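Side-chain contacts in oxaloacetate acetyl hydrolase (Cryphonectria parasitica, PDB 3LYE), which belongs to the phosphoenolpyruvate phosphomutase family, is built on a TIM-barrel-type fold of parallel strands and surrounding helices, and carries bound calcium ions in this model: residues D79-L84 / P89-D94; R39-M42 / S48-M51; R107-Y112 / S161-I166. All coordinates share one frame; numbering follows the deposited sequence.

Contact 1. Residues D79-L84 / P89-D94. With CA (calcium ion), chain B.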
ATOM      1  N   ASP A  79      -9.625   5.040   5.474  1.00  7.71           N
ATOM      2  CA  ASP A  79     -10.467   4.288   4.548  1.00  8.37           C
ATOM      3  C   ASP A  79     -10.872   2.971   5.247  1.00  9.63           C
ATOM      4  O   ASP A  79     -12.018   2.530   5.216  1.00 10.85           O
ATOM      5  CB  ASP A  79      -9.653   4.049   3.282  1.00 10.20           C
ATOM      6  CG  ASP A  79     -10.325   3.167   2.328  1.00 16.52           C
ATOM      7  OD1 ASP A  79     -10.046   1.952   2.300  1.00 19.44           O
ATOM      8  OD2 ASP A  79     -11.163   3.661   1.623  1.00 21.49           O
ATOM      9  N   MET A  80      -9.907   2.346   5.908  1.00  7.92           N
ATOM     10  CA  MET A  80     -10.186   1.125   6.616  1.00  7.72           C
ATOM     11  C   MET A  80     -11.192   1.364   7.753  1.00  8.37           C
ATOM     12  O   MET A  80     -12.214   0.677   7.861  1.00  9.10           O
ATOM     13  CB  MET A  80      -8.886   0.501   7.163  1.00  8.32           C
ATOM     14  CG  MET A  80      -9.082  -0.811   7.902  1.00  8.37           C
ATOM     15  SD  MET A  80      -9.438  -0.631   9.696  1.00  9.98           S
ATOM     16  CE  MET A  80      -7.888   0.051  10.308  1.00  9.22           C
ATOM     17  N   ILE A  81     -10.920   2.350   8.590  1.00  8.06           N
ATOM     18  CA  ILE A  81     -11.783   2.578   9.737  1.00  7.57           C
ATOM     19  C   ILE A  81     -13.178   3.036   9.404  1.00  7.27           C
ATOM     20  O   ILE A  81     -14.150   2.527   9.957  1.00  8.37           O
ATOM     21  CB  ILE A  81     -11.105   3.586  10.712  1.00  7.88           C
ATOM     22  CG1 ILE A  81      -9.857   2.971  11.348  1.00  7.90           C
ATOM     23  CG2 ILE A  81     -12.094   4.056  11.786  1.00  7.64           C
ATOM     24  CD1 ILE A  81      -8.934   3.971  11.980  1.00  9.26           C
ATOM     25  N   ALA A  82     -13.298   3.992   8.495  1.00  7.48           N
ATOM     26  CA  ALA A  82     -14.604   4.523   8.177  1.00  9.16           C
ATOM     27  C   ALA A  82     -15.562   3.556   7.577  1.00  9.30           C
ATOM     28  O   ALA A  82     -16.770   3.728   7.724  1.00  9.00           O
ATOM     29  CB  ALA A  82     -14.433   5.692   7.195  1.00  8.28           C
ATOM     30  N   ASN A  83     -15.032   2.518   6.943  1.00  7.86           N
ATOM     31  CA  ASN A  83     -15.853   1.554   6.227  1.00  8.32           C
ATOM     32  C   ASN A  83     -16.045   0.187   6.825  1.00  9.99           C
ATOM     33  O   ASN A  83     -16.596  -0.702   6.183  1.00 12.09           O
ATOM     34  CB  ASN A  83     -15.357   1.511   4.766  1.00  8.53           C
ATOM     35  CG  ASN A  83     -15.373   2.886   4.128  1.00  9.22           C
ATOM     36  OD1 ASN A  83     -14.306   3.548   3.902  1.00 11.16           O
ATOM     37  ND2 ASN A  83     -16.565   3.380   3.903  1.00  8.23           N
ATOM     38  N   LEU A  84     -15.597   0.033   8.051  1.00  9.13           N
ATOM     39  CA  LEU A  84     -15.764  -1.237   8.753  1.00  8.67           C
ATOM     40  C   LEU A  84     -17.256  -1.605   8.708  1.00 10.04           C
ATOM     41  O   LEU A  84     -17.597  -2.774   8.548  1.00 11.74           O
ATOM     42  CB  LEU A  84     -15.204  -1.177  10.157  1.00  8.74           C
ATOM     43  CG  LEU A  84     -13.696  -1.045  10.232  1.00  9.83           C
ATOM     44  CD1 LEU A  84     -13.263  -0.855  11.667  1.00 10.50           C
ATOM     45  CD2 LEU A  84     -13.011  -2.250   9.575  1.00 10.40           C
ATOM     46  N   PRO A  89     -20.977   4.666  12.235  1.00 13.69           N
ATOM     47  CA  PRO A  89     -20.737   6.041  12.653  1.00 12.34           C
ATOM     48  C   PRO A  89     -19.739   6.813  11.837  1.00  9.46           C
ATOM     49  O   PRO A  89     -18.798   6.229  11.330  1.00 11.39           O
ATOM     50  CB  PRO A  89     -20.212   5.884  14.080  1.00 14.29           C
ATOM     51  CG  PRO A  89     -19.605   4.568  14.148  1.00 14.92           C
ATOM     52  CD  PRO A  89     -20.396   3.693  13.177  1.00 15.34           C
ATOM     53  N   PRO A  90     -19.969   8.134  11.697  1.00  8.91           N
ATOM     54  CA  PRO A  90     -19.035   8.951  10.949  1.00  9.52           C
ATOM     55  C   PRO A  90     -17.649   8.998  11.602  1.00  8.73           C
ATOM     56  O   PRO A  90     -17.495   8.912  12.829  1.00 10.07           O
ATOM     57  CB  PRO A  90     -19.664  10.370  11.013  1.00 10.23           C
ATOM     58  CG  PRO A  90     -20.627  10.320  12.082  1.00 14.13           C
ATOM     59  CD  PRO A  90     -21.122   8.916  12.180  1.00 10.16           C
ATOM     60  N   LEU A  91     -16.650   9.170  10.749  1.00  8.24           N
ATOM     61  CA  LEU A  91     -15.282   9.285  11.139  1.00  8.48           C
ATOM     62  C   LEU A  91     -14.673  10.674  10.834  1.00  7.94           C
ATOM     63  O   LEU A  91     -14.772  11.151   9.700  1.00  8.64           O
ATOM     64  CB  LEU A  91     -14.398   8.268  10.344  1.00  8.41           C
ATOM     65  CG  LEU A  91     -12.909   8.286  10.746  1.00  8.84           C
ATOM     66  CD1 LEU A  91     -12.675   7.861  12.195  1.00  7.96           C
ATOM     67  CD2 LEU A  91     -12.084   7.452   9.756  1.00  8.20           C
ATOM     68  N   ILE A  92     -14.155  11.334  11.872  1.00  7.60           N
ATOM     69  CA  ILE A  92     -13.421  12.574  11.713  1.00  7.10           C
ATOM     70  C   ILE A  92     -11.949  12.104  11.728  1.00  6.92           C
ATOM     71  O   ILE A  92     -11.577  11.335  12.635  1.00  8.87           O
ATOM     72  CB  ILE A  92     -13.638  13.574  12.832  1.00  8.08           C
ATOM     73  CG1 ILE A  92     -15.082  14.066  12.784  1.00 10.03           C
ATOM     74  CG2 ILE A  92     -12.651  14.751  12.694  1.00  9.26           C
ATOM     75  CD1 ILE A  92     -15.474  14.932  13.959  1.00 10.86           C
ATOM     76  N   ALA A  93     -11.120  12.538  10.775  1.00  7.79           N
ATOM     77  CA  ALA A  93      -9.732  12.150  10.735  1.00  8.42           C
ATOM     78  C   ALA A  93      -8.799  13.332  10.692  1.00  9.30           C
ATOM     79  O   ALA A  93      -9.112  14.368  10.124  1.00 10.56           O
ATOM     80  CB  ALA A  93      -9.454  11.294   9.515  1.00  9.59           C
ATOM     81  N   ASP A  94      -7.664  13.184  11.361  1.00  8.35           N
ATOM     82  CA  ASP A  94      -6.634  14.191  11.298  1.00  8.10           C
ATOM     83  C   ASP A  94      -6.142  14.248   9.846  1.00  9.52           C
ATOM     84  O   ASP A  94      -6.023  13.186   9.210  1.00  8.62           O
ATOM     85  CB  ASP A  94      -5.466  13.682  12.171  1.00  8.71           C
ATOM     86  CG  ASP A  94      -4.323  14.658  12.356  1.00 11.01           C
ATOM     87  OD1 ASP A  94      -4.330  15.756  11.759  1.00 10.80           O
ATOM     88  OD2 ASP A  94      -3.404  14.292  13.149  1.00 13.24           O
TER
HETATM   89 CA    CA B 501      -1.283  15.526  13.610  1.00 16.06          CA
HETATM   90  O   HOH W   1     -18.028   6.007   8.659  1.00  9.52           O
HETATM   91  O   HOH W   2      -2.913  17.241  13.485  1.00 13.90           O
HETATM   92  O   HOH W   3       0.059  17.586  13.434  1.00 19.22           O
HETATM   93  O   HOH W   4      -0.256  13.445  13.482  1.00 17.20           O
HETATM   94  O   HOH W   5       0.575  15.743  15.313  0.91 19.37           O
HETATM   95  O   HOH W   6      -2.369  15.193  15.247  1.00 19.49           O
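Leu91 meets Ile81 and Ala82 because its CG stands anti to the backbone N (chi1 -178°), which carries both methyls off the start of strand 91-94 to the end of helix 71-82. From the helix, Ile81 answers with CG2, the branch that lies anti to its own backbone N; CG2 comes 3.9 Å from Leu91 CD1, and the two side chains cross at about a right angle. Leu91 CD2 lies mainly against Ala82, with CD2 to Ala82 CB at 3.9 Å and CD2 to Ala82 N at the same 3.9 Å, though Ile81 CG2 is near it too. Further out, Ile81 packs on Ala38 of helix 35-43, and Leu91 on Leu49 and Met51 of the neighbouring strand. Water 1 bridges the backbones where the chain turns back, donating to Ala82 O and to Pro89 O, each 2.8 Å from the water oxygen. At the far end of the strand Asp94 OD2 binds the calcium ion at 2.5 Å, a site that Asp96 shares and five waters help fill. With apolar packing alone between the side chains, shape fit holds helix to strand, and the polar link is left to the water at the turn.

Contact 2. Residues R39-M42 / S48-M51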
ATOM      1  N   ARG A  39     -13.197  -0.878  16.161  1.00  8.89           N
ATOM      2  CA  ARG A  39     -14.269  -1.859  16.357  1.00  8.92           C
ATOM      3  C   ARG A  39     -14.785  -1.824  17.800  1.00  8.86           C
ATOM      4  O   ARG A  39     -15.962  -2.042  18.040  1.00 10.24           O
ATOM      5  CB  ARG A  39     -13.759  -3.260  16.020  1.00  8.54           C
ATOM      6  CG  ARG A  39     -13.640  -3.557  14.536  1.00  8.60           C
ATOM      7  CD  ARG A  39     -14.982  -3.668  13.836  1.00  8.95           C
ATOM      8  NE  ARG A  39     -14.796  -4.330  12.553  1.00  8.03           N
ATOM      9  CZ  ARG A  39     -15.777  -4.629  11.717  1.00  8.36           C
ATOM     10  NH1 ARG A  39     -15.481  -5.247  10.595  1.00  9.39           N
ATOM     11  NH2 ARG A  39     -17.030  -4.303  12.007  1.00 10.66           N
ATOM     12  N   THR A  40     -13.894  -1.549  18.741  1.00  8.98           N
ATOM     13  CA  THR A  40     -14.305  -1.499  20.147  1.00  9.37           C
ATOM     14  C   THR A  40     -15.213  -0.281  20.381  1.00 10.39           C
ATOM     15  O   THR A  40     -16.245  -0.357  21.046  1.00 11.00           O
ATOM     16  CB  THR A  40     -13.126  -1.508  21.104  1.00  9.72           C
ATOM     17  OG1 THR A  40     -12.321  -2.663  20.855  1.00 10.90           O
ATOM     18  CG2 THR A  40     -13.560  -1.612  22.538  1.00 11.03           C
ATOM     19  N   ALA A  41     -14.833   0.863  19.836  1.00  9.56           N
ATOM     20  CA  ALA A  41     -15.658   2.064  19.959  1.00 10.20           C
ATOM     21  C   ALA A  41     -17.031   1.819  19.326  1.00 10.07           C
ATOM     22  O   ALA A  41     -18.049   2.282  19.820  1.00 11.50           O
ATOM     23  CB  ALA A  41     -14.972   3.233  19.322  1.00  9.53           C
ATOM     24  N   MET A  42     -17.052   1.081  18.215  1.00 10.20           N
ATOM     25  CA  MET A  42     -18.301   0.746  17.519  1.00 11.83           C
ATOM     26  C   MET A  42     -19.163  -0.175  18.380  1.00 12.92           C
ATOM     27  O   MET A  42     -20.359   0.050  18.511  1.00 14.57           O
ATOM     28  CB  MET A  42     -18.020   0.087  16.168  1.00 11.55           C
ATOM     29  CG  MET A  42     -17.366   1.029  15.181  1.00 12.50           C
ATOM     30  SD  MET A  42     -16.536   0.230  13.772  1.00 13.22           S
ATOM     31  CE  MET A  42     -17.909  -0.361  12.828  1.00 12.76           C
ATOM     32  N   SER A  48     -19.738   8.808  16.793  1.00 12.11           N
ATOM     33  CA  SER A  48     -18.736   9.332  15.883  1.00 11.35           C
ATOM     34  C   SER A  48     -17.389   8.898  16.421  1.00 10.32           C
ATOM     35  O   SER A  48     -17.221   8.728  17.629  1.00 11.04           O
ATOM     36  CB  SER A  48     -18.783  10.859  15.789  1.00 14.49           C
ATOM     37  OG  SER A  48     -17.870  11.295  14.774  1.00 19.53           O
ATOM     38  N   LEU A  49     -16.440   8.702  15.524  1.00  9.64           N
ATOM     39  CA  LEU A  49     -15.092   8.284  15.888  1.00  8.90           C
ATOM     40  C   LEU A  49     -14.101   9.319  15.392  1.00  8.95           C
ATOM     41  O   LEU A  49     -14.405  10.064  14.454  1.00  9.61           O
ATOM     42  CB  LEU A  49     -14.722   6.960  15.210  1.00 11.20           C
ATOM     43  CG  LEU A  49     -15.110   5.655  15.919  1.00 16.08           C
ATOM     44  CD1 LEU A  49     -16.417   5.579  16.606  1.00 18.07           C
ATOM     45  CD2 LEU A  49     -14.888   4.447  15.015  1.00 14.51           C
ATOM     46  N   TYR A  50     -12.918   9.354  16.001  1.00  8.73           N
ATOM     47  CA  TYR A  50     -11.867  10.264  15.592  1.00  7.97           C
ATOM     48  C   TYR A  50     -10.592   9.428  15.322  1.00  8.76           C
ATOM     49  O   TYR A  50     -10.131   8.666  16.196  1.00 10.11           O
ATOM     50  CB  TYR A  50     -11.542  11.296  16.684  1.00  8.96           C
ATOM     51  CG  TYR A  50     -10.279  12.098  16.480  1.00  9.59           C
ATOM     52  CD1 TYR A  50      -9.324  12.189  17.464  1.00  9.68           C
ATOM     53  CD2 TYR A  50     -10.064  12.790  15.308  1.00  9.93           C
ATOM     54  CE1 TYR A  50      -8.201  12.908  17.265  1.00 10.16           C
ATOM     55  CE2 TYR A  50      -8.932  13.474  15.097  1.00 10.02           C
ATOM     56  CZ  TYR A  50      -8.017  13.575  16.097  1.00 10.79           C
ATOM     57  OH  TYR A  50      -6.910  14.331  15.905  1.00 12.13           O
ATOM     58  N   MET A  51     -10.025   9.514  14.131  1.00  7.74           N
ATOM     59  CA  MET A  51      -8.795   8.807  13.831  1.00  8.29           C
ATOM     60  C   MET A  51      -7.631   9.742  14.069  1.00  8.06           C
ATOM     61  O   MET A  51      -7.449  10.755  13.387  1.00  8.53           O
ATOM     62  CB  MET A  51      -8.714   8.354  12.395  1.00  8.06           C
ATOM     63  CG  MET A  51      -7.471   7.495  12.114  1.00  7.92           C
ATOM     64  SD  MET A  51      -7.208   7.150  10.370  1.00  8.64           S
ATOM     65  CE  MET A  51      -6.246   8.586   9.882  1.00  8.08           C
TER
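Leu49 reaches from strand 49-51 to helix 35-43, where Ala41 and Met42 receive it. Its CB points at the helix and is the stem of the contact. The next atom, CG, stands anti to the carbonyl carbon, beside the backbone N (chi1 -87°), and lies 4.2 Å from Ala41 CB. There the side chain forks. CD1 comes closest to the alanine, 3.9 Å from Ala41 CB, while CD2 turns to the next helical residue and sits 4.2 Å from Met42 CG. The fork thus rests on two consecutive residues of the helix, a bare methyl under one prong and the methylene of a longer chain beside the other. All the touching atoms across the pair are carbon. On the strand side Leu49 also packs against Leu91, and on the helix side Met42 touches Leu84 and Asp85. Ala41 also touches Pro30 of strand 27-32 and Leu262 of the second subunit. Strand 27-32, helix 35-43 and strand 49-51 make up a beta-alpha-beta unit, and this leucine packs the connecting helix onto the second of its parallel strands, an arrangement typical of the TIM-barrel fold.

Contact 3. Residues R107-Y112 / S161-I166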
ATOM      1  N   ARG A 107      -5.802  17.025  -2.893  1.00  8.09           N
ATOM      2  CA  ARG A 107      -5.739  15.576  -3.088  1.00  7.42           C
ATOM      3  C   ARG A 107      -6.168  14.850  -1.815  1.00  7.60           C
ATOM      4  O   ARG A 107      -6.893  13.897  -1.868  1.00  8.63           O
ATOM      5  CB  ARG A 107      -4.315  15.186  -3.472  1.00  8.65           C
ATOM      6  CG  ARG A 107      -4.180  13.705  -3.772  1.00  9.14           C
ATOM      7  CD  ARG A 107      -2.802  13.436  -4.364  1.00 10.14           C
ATOM      8  NE  ARG A 107      -2.564  12.016  -4.627  1.00 13.30           N
ATOM      9  CZ  ARG A 107      -3.033  11.372  -5.693  1.00 14.68           C
ATOM     10  NH1 ARG A 107      -3.725  12.010  -6.617  1.00 14.44           N
ATOM     11  NH2 ARG A 107      -2.816  10.066  -5.817  1.00 17.21           N
ATOM     12  N   THR A 108      -5.700  15.336  -0.672  1.00  8.37           N
ATOM     13  CA  THR A 108      -6.026  14.738   0.608  1.00  8.08           C
ATOM     14  C   THR A 108      -7.530  14.801   0.866  1.00  8.48           C
ATOM     15  O   THR A 108      -8.147  13.807   1.227  1.00  8.49           O
ATOM     16  CB  THR A 108      -5.243  15.442   1.742  1.00  8.62           C
ATOM     17  OG1 THR A 108      -3.826  15.256   1.551  1.00  9.24           O
ATOM     18  CG2 THR A 108      -5.633  14.871   3.093  1.00  9.00           C
ATOM     19  N   VAL A 109      -8.128  15.983   0.681  1.00  7.75           N
ATOM     20  CA  VAL A 109      -9.541  16.117   0.908  1.00  7.81           C
ATOM     21  C   VAL A 109     -10.310  15.207  -0.054  1.00  8.39           C
ATOM     22  O   VAL A 109     -11.256  14.553   0.361  1.00  8.53           O
ATOM     23  CB  VAL A 109      -9.983  17.614   0.814  1.00  9.10           C
ATOM     24  CG1 VAL A 109     -11.517  17.705   0.879  1.00  9.19           C
ATOM     25  CG2 VAL A 109      -9.339  18.409   1.937  1.00  9.10           C
ATOM     26  N   GLU A 110      -9.918  15.191  -1.329  1.00  7.66           N
ATOM     27  CA  GLU A 110     -10.610  14.362  -2.299  1.00  7.80           C
ATOM     28  C   GLU A 110     -10.531  12.899  -1.891  1.00  8.74           C
ATOM     29  O   GLU A 110     -11.521  12.183  -1.979  1.00  9.09           O
ATOM     30  CB  GLU A 110      -9.956  14.596  -3.637  1.00  9.57           C
ATOM     31  CG  GLU A 110     -10.431  13.731  -4.765  1.00 13.23           C
ATOM     32  CD  GLU A 110      -9.668  14.056  -6.030  1.00 25.63           C
ATOM     33  OE1 GLU A 110      -8.440  14.359  -5.932  1.00 32.06           O
ATOM     34  OE2 GLU A 110     -10.286  14.013  -7.100  1.00 27.50           O
ATOM     35  N   HIS A 111      -9.342  12.427  -1.515  1.00  8.06           N
ATOM     36  CA  HIS A 111      -9.159  11.031  -1.119  1.00  7.84           C
ATOM     37  C   HIS A 111      -9.960  10.678   0.143  1.00  8.37           C
ATOM     38  O   HIS A 111     -10.563   9.619   0.235  1.00  8.54           O
ATOM     39  CB  HIS A 111      -7.678  10.709  -0.970  1.00  9.53           C
ATOM     40  CG  HIS A 111      -6.983  10.557  -2.285  1.00 12.83           C
ATOM     41  ND1 HIS A 111      -6.138   9.515  -2.563  1.00 23.10           N
ATOM     42  CD2 HIS A 111      -7.024  11.309  -3.407  1.00 13.19           C
ATOM     43  CE1 HIS A 111      -5.700   9.616  -3.804  1.00 19.80           C
ATOM     44  NE2 HIS A 111      -6.247  10.678  -4.351  1.00 15.88           N
ATOM     45  N   TYR A 112      -9.978  11.594   1.099  1.00  8.10           N
ATOM     46  CA  TYR A 112     -10.739  11.380   2.324  1.00  7.75           C
ATOM     47  C   TYR A 112     -12.226  11.288   1.947  1.00  7.29           C
ATOM     48  O   TYR A 112     -12.953  10.401   2.416  1.00  7.90           O
ATOM     49  CB  TYR A 112     -10.501  12.479   3.354  1.00  7.63           C
ATOM     50  CG  TYR A 112      -9.290  12.300   4.246  1.00  8.54           C
ATOM     51  CD1 TYR A 112      -8.154  11.592   3.823  1.00  9.48           C
ATOM     52  CD2 TYR A 112      -9.272  12.887   5.488  1.00  8.17           C
ATOM     53  CE1 TYR A 112      -7.053  11.480   4.650  1.00  9.13           C
ATOM     54  CE2 TYR A 112      -8.187  12.780   6.310  1.00  7.92           C
ATOM     55  CZ  TYR A 112      -7.076  12.058   5.890  1.00  9.55           C
ATOM     56  OH  TYR A 112      -5.975  11.965   6.724  1.00 10.41           O
ATOM     57  N   SER A 161     -19.806  17.505  -1.740  1.00 12.88           N
ATOM     58  CA  SER A 161     -19.782  16.740  -0.514  1.00 10.21           C
ATOM     59  C   SER A 161     -20.167  17.508   0.737  1.00 12.27           C
ATOM     60  O   SER A 161     -19.944  18.703   0.823  1.00 13.45           O
ATOM     61  CB  SER A 161     -18.349  16.224  -0.335  1.00 12.15           C
ATOM     62  OG  SER A 161     -18.117  15.609   0.910  1.00 11.11           O
ATOM     63  N   ASP A 162     -20.738  16.793   1.696  1.00 11.09           N
ATOM     64  CA  ASP A 162     -21.132  17.340   2.976  1.00 10.89           C
ATOM     65  C   ASP A 162     -19.962  17.305   3.975  1.00  9.94           C
ATOM     66  O   ASP A 162     -20.136  17.658   5.124  1.00 11.09           O
ATOM     67  CB  ASP A 162     -22.280  16.549   3.571  1.00 13.37           C
ATOM     68  CG  ASP A 162     -23.627  16.993   3.064  1.00 21.34           C
ATOM     69  OD1 ASP A 162     -24.585  16.279   3.331  1.00 28.40           O
ATOM     70  OD2 ASP A 162     -23.739  18.049   2.435  1.00 25.38           O
ATOM     71  N   PHE A 163     -18.784  16.898   3.500  1.00  9.83           N
ATOM     72  CA  PHE A 163     -17.555  16.800   4.323  1.00  8.72           C
ATOM     73  C   PHE A 163     -17.445  17.992   5.280  1.00  8.88           C
ATOM     74  O   PHE A 163     -17.534  19.131   4.851  1.00 10.58           O
ATOM     75  CB  PHE A 163     -16.347  16.764   3.381  1.00  8.45           C
ATOM     76  CG  PHE A 163     -15.038  16.362   4.023  1.00  9.21           C
ATOM     77  CD1 PHE A 163     -14.051  17.315   4.241  1.00 10.78           C
ATOM     78  CD2 PHE A 163     -14.765  15.049   4.326  1.00  9.99           C
ATOM     79  CE1 PHE A 163     -12.831  16.966   4.765  1.00 10.90           C
ATOM     80  CE2 PHE A 163     -13.528  14.707   4.823  1.00 11.08           C
ATOM     81  CZ  PHE A 163     -12.578  15.657   5.017  1.00 10.06           C
ATOM     82  N   VAL A 164     -17.109  17.693   6.534  1.00  9.07           N
ATOM     83  CA  VAL A 164     -16.978  18.730   7.551  1.00  9.16           C
ATOM     84  C   VAL A 164     -15.510  19.091   7.729  1.00  9.16           C
ATOM     85  O   VAL A 164     -14.712  18.280   8.239  1.00 10.11           O
ATOM     86  CB  VAL A 164     -17.587  18.230   8.860  1.00  9.51           C
ATOM     87  CG1 VAL A 164     -17.358  19.217  10.004  1.00 10.30           C
ATOM     88  CG2 VAL A 164     -19.068  17.942   8.653  1.00 10.33           C
ATOM     89  N   LEU A 165     -15.155  20.296   7.288  1.00  8.90           N
ATOM     90  CA  LEU A 165     -13.803  20.760   7.386  1.00  8.54           C
ATOM     91  C   LEU A 165     -13.615  21.541   8.666  1.00 10.01           C
ATOM     92  O   LEU A 165     -14.300  22.543   8.899  1.00 10.71           O
ATOM     93  CB  LEU A 165     -13.434  21.630   6.175  1.00 10.12           C
ATOM     94  CG  LEU A 165     -11.958  22.105   6.233  1.00 12.84           C
ATOM     95  CD1 LEU A 165     -10.971  20.928   5.978  1.00 12.44           C
ATOM     96  CD2 LEU A 165     -11.745  23.222   5.248  1.00 14.80           C
ATOM     97  N   ILE A 166     -12.698  21.075   9.499  1.00  8.79           N
ATOM     98  CA  ILE A 166     -12.365  21.695  10.758  1.00  8.94           C
ATOM     99  C   ILE A 166     -11.059  22.420  10.599  1.00  9.51           C
ATOM    100  O   ILE A 166     -10.031  21.840  10.230  1.00 10.70           O
ATOM    101  CB  ILE A 166     -12.229  20.635  11.878  1.00  9.70           C
ATOM    102  CG1 ILE A 166     -13.536  19.870  12.073  1.00  9.96           C
ATOM    103  CG2 ILE A 166     -11.723  21.279  13.195  1.00 11.62           C
ATOM    104  CD1 ILE A 166     -13.322  18.345  12.258  1.00 11.00           C
TER
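The ring of Phe163 lies against Val109 and Tyr112 of helix 102-114, residues three apart and therefore on nearly the same side of it. Phe163 CE2 is 4.0 Å from Tyr112 CB, and Phe163 CZ follows at 4.1 Å from that same CB. Further round the ring, Phe163 CE1 is 4.2 Å from Val109 CG1, the methyl that stands anti to its backbone N (chi1 173°). Seen from the tyrosine, Phe163 CZ arrives at the edge of the ring, near its plane.

In the next shell, the backbone of Phe163 is held by an ST turn: its N donates to Ser161 OG over 3.0 Å at an N-H...O angle of 157°, which shapes the chain just before strand 164-169. The carbonyl O of Phe163 accepts from Arg17 NH2. One face of the Tyr112 ring is covered by Thr108 CG2, 4.0 Å above its plane and offset toward the rim. While Tyr112 CB serves the phenylalanine, the ring runs away from it, and the phenol OH is hydrogen-bonded to the backbone O of Asp94.

Farther out, helix 142-158 touches both segments, packing on Val109 through Ala152 and Thr155 and on Leu165 through Ala152 and Val153, while helix 71-82 meets Tyr112 through Met74. In the sheet, strand 164-169 runs between strands 119-122 and 194-197.

In the fold
From the N terminus, contact 2 comes first, closing the short link from helix 35-43 to strand 49-51. Contact 1 repeats that step one unit on, closing the turn between helix 71-82 and strand 91-94. Contact 3 spans farther: 48 residues, including strand 119-122 and helix 142-158, separate helix 102-114 from residues 161-166. The three lie in series, none nested and none crossing. Contacts 1 and 2 join through their neighbouring parallel strands, where Ile92 probably hydrogen-bonds to Leu49 and Met51 backbone atoms. Contact 1 meets contact 3 through the Tyr112 OH bond to Asp94 O, with Ile92 packing on Ile166 and Ala93 on Tyr112. Contacts 2 and 3 do not touch, but all three reach the same sheet.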